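Local structure of protein transport protein HOFQ (Aggregatibacter actinomycetemcomitans, 2Y3M) at residues K160-I163 with K164-K168; I110-F114 with A115-E119; V49-D52 with Q53-R56. The protein is a secretin whose extra-membranous domains bind DNA and probably serve DNA uptake during natural competence. One frame throughout, in Å; residues are numbered along the deposited sequence.

Contact 1: residues K160-I163 with K164-K168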
loop_
_atom_site.group_PDB
_atom_site.type_symbol
_atom_site.label_atom_id
_atom_site.label_comp_id
_atom_site.label_asym_id
_atom_site.label_seq_id
_atom_site.Cartn_x
_atom_site.Cartn_y
_atom_site.Cartn_z
ATOM N N LYS B 160 0.594 24.273 -29.990
ATOM C CA LYS B 160 2.034 24.435 -29.843
ATOM C C LYS B 160 2.362 25.910 -29.586
ATOM O O LYS B 160 3.192 26.231 -28.738
ATOM C CB LYS B 160 2.755 23.909 -31.090
ATOM C CG LYS B 160 4.268 23.891 -31.010
ATOM C CD LYS B 160 4.873 23.127 -32.181
ATOM C CE LYS B 160 6.342 23.470 -32.340
ATOM N NZ LYS B 160 7.018 22.585 -33.321
ATOM N N LYS B 161 1.695 26.803 -30.308
ATOM C CA LYS B 161 1.875 28.229 -30.083
ATOM C C LYS B 161 1.357 28.646 -28.706
ATOM O O LYS B 161 2.031 29.372 -27.980
ATOM C CB LYS B 161 1.230 29.052 -31.203
ATOM C CG LYS B 161 2.049 29.066 -32.497
ATOM C CD LYS B 161 1.304 29.753 -33.642
ATOM C CE LYS B 161 1.456 31.262 -33.599
ATOM N NZ LYS B 161 2.842 31.694 -33.964
ATOM N N LEU B 162 0.172 28.168 -28.341
ATOM C CA LEU B 162 -0.409 28.482 -27.034
ATOM C C LEU B 162 0.466 27.985 -25.869
ATOM O O LEU B 162 0.640 28.689 -24.870
ATOM C CB LEU B 162 -1.823 27.916 -26.939
ATOM C CG LEU B 162 -2.749 28.288 -25.778
ATOM C CD1 LEU B 162 -2.729 29.773 -25.418
ATOM C CD2 LEU B 162 -4.158 27.830 -26.127
ATOM N N ILE B 163 1.033 26.789 -26.023
ATOM C CA ILE B 163 1.874 26.191 -24.992
ATOM C C ILE B 163 3.147 27.001 -24.780
ATOM O O ILE B 163 3.571 27.209 -23.642
ATOM C CB ILE B 163 2.204 24.718 -25.311
ATOM C CG1 ILE B 163 0.965 23.851 -25.071
ATOM C CG2 ILE B 163 3.383 24.222 -24.469
ATOM C CD1 ILE B 163 1.020 22.494 -25.727
ATOM N N LYS B 164 3.732 27.474 -25.877
ATOM C CA LYS B 164 4.949 28.270 -25.815
ATOM C C LYS B 164 4.745 29.652 -25.190
ATOM O O LYS B 164 5.686 30.218 -24.628
ATOM C CB LYS B 164 5.615 28.351 -27.192
ATOM C CG LYS B 164 6.272 27.026 -27.595
ATOM C CD LYS B 164 7.238 27.165 -28.755
ATOM C CE LYS B 164 8.063 25.888 -28.894
ATOM N NZ LYS B 164 8.947 25.896 -30.091
ATOM N N GLU B 165 3.524 30.180 -25.271
ATOM C CA GLU B 165 3.184 31.419 -24.569
ATOM C C GLU B 165 3.023 31.183 -23.073
ATOM O O GLU B 165 3.374 32.038 -22.262
ATOM C CB GLU B 165 1.907 32.064 -25.132
ATOM C CG GLU B 165 2.049 32.694 -26.514
ATOM C CD GLU B 165 3.349 33.485 -26.710
ATOM O OE1 GLU B 165 3.745 34.278 -25.820
ATOM O OE2 GLU B 165 3.965 33.316 -27.779
ATOM N N LEU B 166 2.489 30.018 -22.720
ATOM C CA LEU B 166 2.248 29.668 -21.323
ATOM C C LEU B 166 3.522 29.212 -20.618
ATOM O O LEU B 166 3.578 29.179 -19.387
ATOM C CB LEU B 166 1.180 28.576 -21.221
ATOM C CG LEU B 166 -0.281 28.929 -21.514
ATOM C CD1 LEU B 166 -1.080 27.654 -21.729
ATOM C CD2 LEU B 166 -0.890 29.765 -20.398
ATOM N N ASP B 167 4.539 28.872 -21.404
ATOM C CA ASP B 167 5.793 28.350 -20.884
ATOM C C ASP B 167 6.771 29.463 -20.480
ATOM O O ASP B 167 7.882 29.545 -21.008
ATOM C CB ASP B 167 6.427 27.408 -21.915
ATOM C CG ASP B 167 7.598 26.612 -21.356
ATOM O OD1 ASP B 167 7.761 26.553 -20.119
ATOM O OD2 ASP B 167 8.355 26.040 -22.166
ATOM N N LYS B 168 6.350 30.311 -19.543
ATOM C CA LYS B 168 7.221 31.339 -18.957
ATOM C C LYS B 168 6.680 31.854 -17.627
ATOM O O LYS B 168 6.916 31.253 -16.577
ATOM C CB LYS B 168 7.471 32.502 -19.931
ATOM C CG LYS B 168 6.221 33.071 -20.607
ATOM C CD LYS B 168 6.573 33.827 -21.890
ATOM C CE LYS B 168 6.992 32.877 -23.016
ATOM N NZ LYS B 168 7.490 33.618 -24.211
#

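Contact 2: residues I110-F114 with A115-E119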
loop_
_atom_site.group_PDB
_atom_site.type_symbol
_atom_site.label_atom_id
_atom_site.label_comp_id
_atom_site.label_asym_id
_atom_site.label_seq_id
_atom_site.Cartn_x
_atom_site.Cartn_y
_atom_site.Cartn_z
ATOM N N ILE B 110 6.708 18.852 -27.206
ATOM C CA ILE B 110 7.004 20.151 -26.636
ATOM C C ILE B 110 7.716 19.966 -25.302
ATOM O O ILE B 110 7.210 19.305 -24.395
ATOM C CB ILE B 110 5.737 21.033 -26.546
ATOM C CG1 ILE B 110 5.139 21.201 -27.952
ATOM C CG2 ILE B 110 6.075 22.400 -25.972
ATOM C CD1 ILE B 110 3.667 21.508 -27.985
ATOM N N LYS B 111 8.918 20.521 -25.219
ATOM C CA LYS B 111 9.738 20.424 -24.026
ATOM C C LYS B 111 9.587 21.717 -23.244
ATOM O O LYS B 111 9.983 22.778 -23.716
ATOM C CB LYS B 111 11.204 20.218 -24.406
ATOM C CG LYS B 111 11.465 18.992 -25.254
ATOM C CD LYS B 111 12.942 18.867 -25.569
ATOM C CE LYS B 111 13.283 17.499 -26.124
ATOM N NZ LYS B 111 14.766 17.335 -26.261
ATOM N N LEU B 112 9.016 21.633 -22.049
ATOM C CA LEU B 112 8.789 22.839 -21.257
ATOM C C LEU B 112 10.036 23.266 -20.497
ATOM O O LEU B 112 10.872 22.434 -20.153
ATOM C CB LEU B 112 7.607 22.651 -20.315
ATOM C CG LEU B 112 6.290 22.347 -21.024
ATOM C CD1 LEU B 112 5.272 21.906 -20.010
ATOM C CD2 LEU B 112 5.785 23.551 -21.818
ATOM N N HIS B 113 10.154 24.568 -20.252
ATOM C CA HIS B 113 11.339 25.133 -19.603
ATOM C C HIS B 113 11.017 25.852 -18.294
ATOM O O HIS B 113 11.889 25.998 -17.436
ATOM C CB HIS B 113 12.070 26.090 -20.554
ATOM C CG HIS B 113 12.666 25.420 -21.753
ATOM N ND1 HIS B 113 13.972 24.980 -21.790
ATOM C CD2 HIS B 113 12.134 25.117 -22.961
ATOM C CE1 HIS B 113 14.217 24.431 -22.967
ATOM N NE2 HIS B 113 13.119 24.505 -23.697
ATOM N N PHE B 114 9.776 26.314 -18.148
ATOM C CA PHE B 114 9.405 27.114 -16.978
ATOM C C PHE B 114 8.126 26.646 -16.290
ATOM O O PHE B 114 8.035 26.671 -15.065
ATOM C CB PHE B 114 9.313 28.602 -17.339
ATOM C CG PHE B 114 10.590 29.169 -17.901
ATOM C CD1 PHE B 114 11.638 29.533 -17.056
ATOM C CD2 PHE B 114 10.749 29.334 -19.275
ATOM C CE1 PHE B 114 12.823 30.052 -17.572
ATOM C CE2 PHE B 114 11.931 29.854 -19.802
ATOM C CZ PHE B 114 12.968 30.213 -18.950
ATOM N N ALA B 115 7.147 26.221 -17.080
ATOM C CA ALA B 115 5.874 25.747 -16.548
ATOM C C ALA B 115 5.889 24.238 -16.299
ATOM O O ALA B 115 6.725 23.521 -16.851
ATOM C CB ALA B 115 4.734 26.124 -17.499
ATOM N N LYS B 116 4.972 23.772 -15.448
ATOM C CA LYS B 116 4.675 22.347 -15.312
ATOM C C LYS B 116 3.651 21.932 -16.368
ATOM O O LYS B 116 2.654 22.633 -16.583
ATOM C CB LYS B 116 4.117 22.042 -13.924
ATOM C CG LYS B 116 5.152 21.609 -12.899
ATOM C CD LYS B 116 4.492 21.235 -11.577
ATOM C CE LYS B 116 4.163 22.467 -10.741
ATOM N NZ LYS B 116 3.373 22.117 -9.524
ATOM N N ALA B 117 3.902 20.790 -17.012
ATOM C CA ALA B 117 3.007 20.228 -18.028
ATOM C C ALA B 117 1.546 20.148 -17.563
ATOM O O ALA B 117 0.638 20.530 -18.297
ATOM C CB ALA B 117 3.511 18.859 -18.484
ATOM N N SER B 118 1.337 19.679 -16.333
ATOM C CA SER B 118 -0.006 19.548 -15.764
ATOM C C SER B 118 -0.704 20.897 -15.576
ATOM O O SER B 118 -1.909 21.003 -15.797
ATOM C CB SER B 118 0.040 18.786 -14.442
ATOM O OG SER B 118 0.910 19.431 -13.531
ATOM N N GLU B 119 0.058 21.918 -15.186
ATOM C CA GLU B 119 -0.482 23.275 -15.052
ATOM C C GLU B 119 -0.868 23.873 -16.408
ATOM O O GLU B 119 -1.923 24.501 -16.537
ATOM C CB GLU B 119 0.489 24.198 -14.304
ATOM C CG GLU B 119 0.829 23.756 -12.875
ATOM C CD GLU B 119 -0.368 23.747 -11.929
ATOM O OE1 GLU B 119 -1.357 24.483 -12.172
ATOM O OE2 GLU B 119 -0.316 23.001 -10.925
#

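Contact 3: residues V49-D52 with Q53-R56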
loop_
_atom_site.group_PDB
_atom_site.type_symbol
_atom_site.label_atom_id
_atom_site.label_comp_id
_atom_site.label_asym_id
_atom_site.label_seq_id
_atom_site.Cartn_x
_atom_site.Cartn_y
_atom_site.Cartn_z
ATOM N N VAL B 49 12.709 -11.288 17.005
ATOM C CA VAL B 49 12.887 -11.662 18.422
ATOM C C VAL B 49 12.363 -10.567 19.357
ATOM O O VAL B 49 11.975 -10.844 20.494
ATOM C CB VAL B 49 14.366 -12.033 18.781
ATOM C CG1 VAL B 49 14.824 -13.269 18.021
ATOM C CG2 VAL B 49 15.316 -10.867 18.533
ATOM N N ASP B 50 12.349 -9.331 18.860
ATOM C CA ASP B 50 11.779 -8.192 19.578
ATOM C C ASP B 50 10.419 -7.826 18.999
ATOM O O ASP B 50 10.259 -7.749 17.775
ATOM C CB ASP B 50 12.707 -6.975 19.491
ATOM C CG ASP B 50 13.807 -6.992 20.542
ATOM O OD1 ASP B 50 13.511 -7.224 21.734
ATOM O OD2 ASP B 50 14.976 -6.750 20.181
ATOM N N LEU B 51 9.450 -7.601 19.882
ATOM C CA LEU B 51 8.114 -7.175 19.475
ATOM C C LEU B 51 8.074 -5.762 18.872
ATOM O O LEU B 51 7.408 -5.544 17.861
ATOM C CB LEU B 51 7.122 -7.283 20.641
ATOM C CG LEU B 51 5.643 -6.991 20.335
ATOM C CD1 LEU B 51 5.135 -7.828 19.162
ATOM C CD2 LEU B 51 4.771 -7.205 21.567
ATOM N N ASP B 52 8.768 -4.813 19.497
ATOM C CA ASP B 52 8.767 -3.423 19.028
ATOM C C ASP B 52 9.407 -3.312 17.643
ATOM O O ASP B 52 8.995 -2.498 16.820
ATOM C CB ASP B 52 9.473 -2.494 20.030
ATOM C CG ASP B 52 10.963 -2.811 20.189
ATOM O OD1 ASP B 52 11.371 -3.976 19.973
ATOM O OD2 ASP B 52 11.733 -1.892 20.540
ATOM N N GLN B 53 10.408 -4.152 17.402
ATOM C CA GLN B 53 11.115 -4.185 16.135
ATOM C C GLN B 53 10.233 -4.805 15.049
ATOM O O GLN B 53 10.273 -4.378 13.896
ATOM C CB GLN B 53 12.441 -4.936 16.285
ATOM C CG GLN B 53 13.558 -4.427 15.383
ATOM C CD GLN B 53 14.180 -3.117 15.849
ATOM O OE1 GLN B 53 13.791 -2.552 16.871
ATOM N NE2 GLN B 53 15.166 -2.635 15.098
ATOM N N LEU B 54 9.423 -5.792 15.432
ATOM C CA LEU B 54 8.422 -6.363 14.534
ATOM C C LEU B 54 7.393 -5.302 14.098
ATOM O O LEU B 54 7.104 -5.183 12.905
ATOM C CB LEU B 54 7.725 -7.572 15.171
ATOM C CG LEU B 54 6.675 -8.327 14.332
ATOM C CD1 LEU B 54 7.312 -9.070 13.159
ATOM C CD2 LEU B 54 5.877 -9.294 15.194
ATOM N N PHE B 55 6.867 -4.534 15.060
ATOM C CA PHE B 55 5.899 -3.470 14.781
ATOM C C PHE B 55 6.445 -2.441 13.795
ATOM O O PHE B 55 5.723 -1.976 12.904
ATOM C CB PHE B 55 5.463 -2.750 16.063
ATOM C CG PHE B 55 4.488 -3.526 16.916
ATOM C CD1 PHE B 55 3.528 -4.359 16.344
ATOM C CD2 PHE B 55 4.509 -3.388 18.303
ATOM C CE1 PHE B 55 2.623 -5.062 17.142
ATOM C CE2 PHE B 55 3.608 -4.082 19.105
ATOM C CZ PHE B 55 2.663 -4.921 18.525
ATOM N N ARG B 56 7.717 -2.089 13.969
ATOM C CA ARG B 56 8.384 -1.119 13.102
ATOM C C ARG B 56 8.533 -1.654 11.681
ATOM O O ARG B 56 8.372 -0.904 10.720
ATOM C CB ARG B 56 9.735 -0.701 13.684
ATOM C CG ARG B 56 9.614 0.398 14.730
ATOM C CD ARG B 56 10.774 0.407 15.715
ATOM N NE ARG B 56 12.046 0.749 15.083
ATOM C CZ ARG B 56 13.075 1.299 15.717
ATOM N NH1 ARG B 56 12.990 1.596 17.011
ATOM N NH2 ARG B 56 14.191 1.570 15.053
#

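Contact 1: residues K160-I163 with K164-K168
L162 and L166 lie one turn apart on the same flank of the helix. The CD1 branch of L166 stands 4.4 Å from CG of L162, a loose apolar contact. L166 leans back along the helix, its CG anti to its own carbonyl carbon (chi1 -72°), and this brings CG to 3.5 Å from L162 O. That oxygen also receives the N-H of L166 at 3.1 Å, an i to i+4 bond matched by K164 N to K160 O at 3.2 Å.

On another flank K160 and K164 run alongside each other as extended chains. K164 CG passes 3.4 Å from K160 O. At their ends K160 NZ and K164 NZ are 5.0 Å apart, like charges brought near each other but not touching.

D167 leaves helical geometry as the centre of an inverse gamma turn, and its carboxylate turns to the loop of residues 112-115, where OD2 bonds H113 N and OD1 bonds F114 N and A115 N. I163, L162 and L166 meet L124 of helix 117-125, while I163 also reaches I110. The pattern is that of the last turns of an amphipathic helix, here 153-166, packed on helix 117-125 and strand 106-111 of an alpha+beta domain.

Contact 2: residues I110-F114 with A115-E119
Between L112 and A117 the chain makes a strand-loop-helix connection: strand 106-111 ends, the backbone reverses through H113 and F114, and helix 117-125 begins. The evidence is in the backbone. CA of L112 and CA of A115 are only 6.3 Å apart, and the intervening residues have psi values outside the extended range (-24° at H113, -38° at F114). A115 and K116 then run extended, with K116 at the N-cap position. The link therefore joins the strand that is outermost in this chain's five-stranded antiparallel sheet to helix 117-125, within the secretion-system short domain.

N145, just before strand 146-151, holds the turn: its ND2 bonds A115 O and its OD1 bonds A117 N, so one side-chain amide ties the loop to the helix start. Where the helix opens, S118 OG bonds D142 OD2, and S118 also packs on L51 of the second subunit.

The side chain that fills the bend is L112. Its chi1 of -60° sets CG beside the backbone N, and with chi2 near 180° CD1 points across to A117, while CB lies 3.7 Å from A115 O. I163 and V120 also border L112 in the domain interior. Its CD1 meets A117 CB at 3.8 Å and A117 N at 3.5 Å; the tightest approach, L112 CD1 to A117 CA at 3.4 Å, is closer than usual van der Waals contact.

Contact 3: residues V49-D52 with Q53-R56
The N-H of F55 reaches L51 O at 3.0 Å and 163°, the straightest of three i to i+4 bonds that establish the first turn of helix 51-63. The other two, L54 N to D50 O and R56 N to D52 O, are each 3.2 Å. D50 occupies the N-cap position, but its side chain makes no capping bond. The D52 carboxylate folds over onto the N-H of the next residue: with CG set between the backbone N and the carbonyl carbon (chi1 64°), OD1 comes to 2.8 Å from Q53 N, in a weak, strongly bent bond. A carboxylate here would be expected to interact favourably with the positive end of the helix dipole.

Further out, D52 OD2 and R56 NH1 remain 5.1 Å apart, opposite charges not in contact. Q53 bends at chi2, and its OE1 sits 4.0 Å above the centre of one face of the R56 guanidinium. Q53 CB also meets D50 CB at 3.8 Å.

The apolar side of the turn faces the second subunit, where L51 packs on F140, L54 on F8 and F55 on I72, residues from strands of that subunit's larger sheet. Within the turn, L51 and F55 form a CH-pi contact: L51 CD1 lies over one face of the F55 ring, offset toward its rim, 4.2 Å from the centroid and 23° off the normal.

In the fold
Contact 3 comes first along the chain, then contact 2, then contact 1. Contacts 1 and 2 are neighbours, their centres 9 Å apart, and share the secretion-system short domain: one ends helix 153-166, the other links strand 106-111 to helix 117-125, and the two touch directly. Contact 3 opens helix 51-63 on the opposite side of the chain's centre, with centres about 46 Å from contact 2 and 54 Å from contact 1. That elongated layout, bridged by the long strands 6-14 and 67-76, separates two regions within one chain. The start of helix 51-63 packs on strand 42-48 of its own chain and also on the second subunit, so the assembly brings together parts that lie far apart in a single chain.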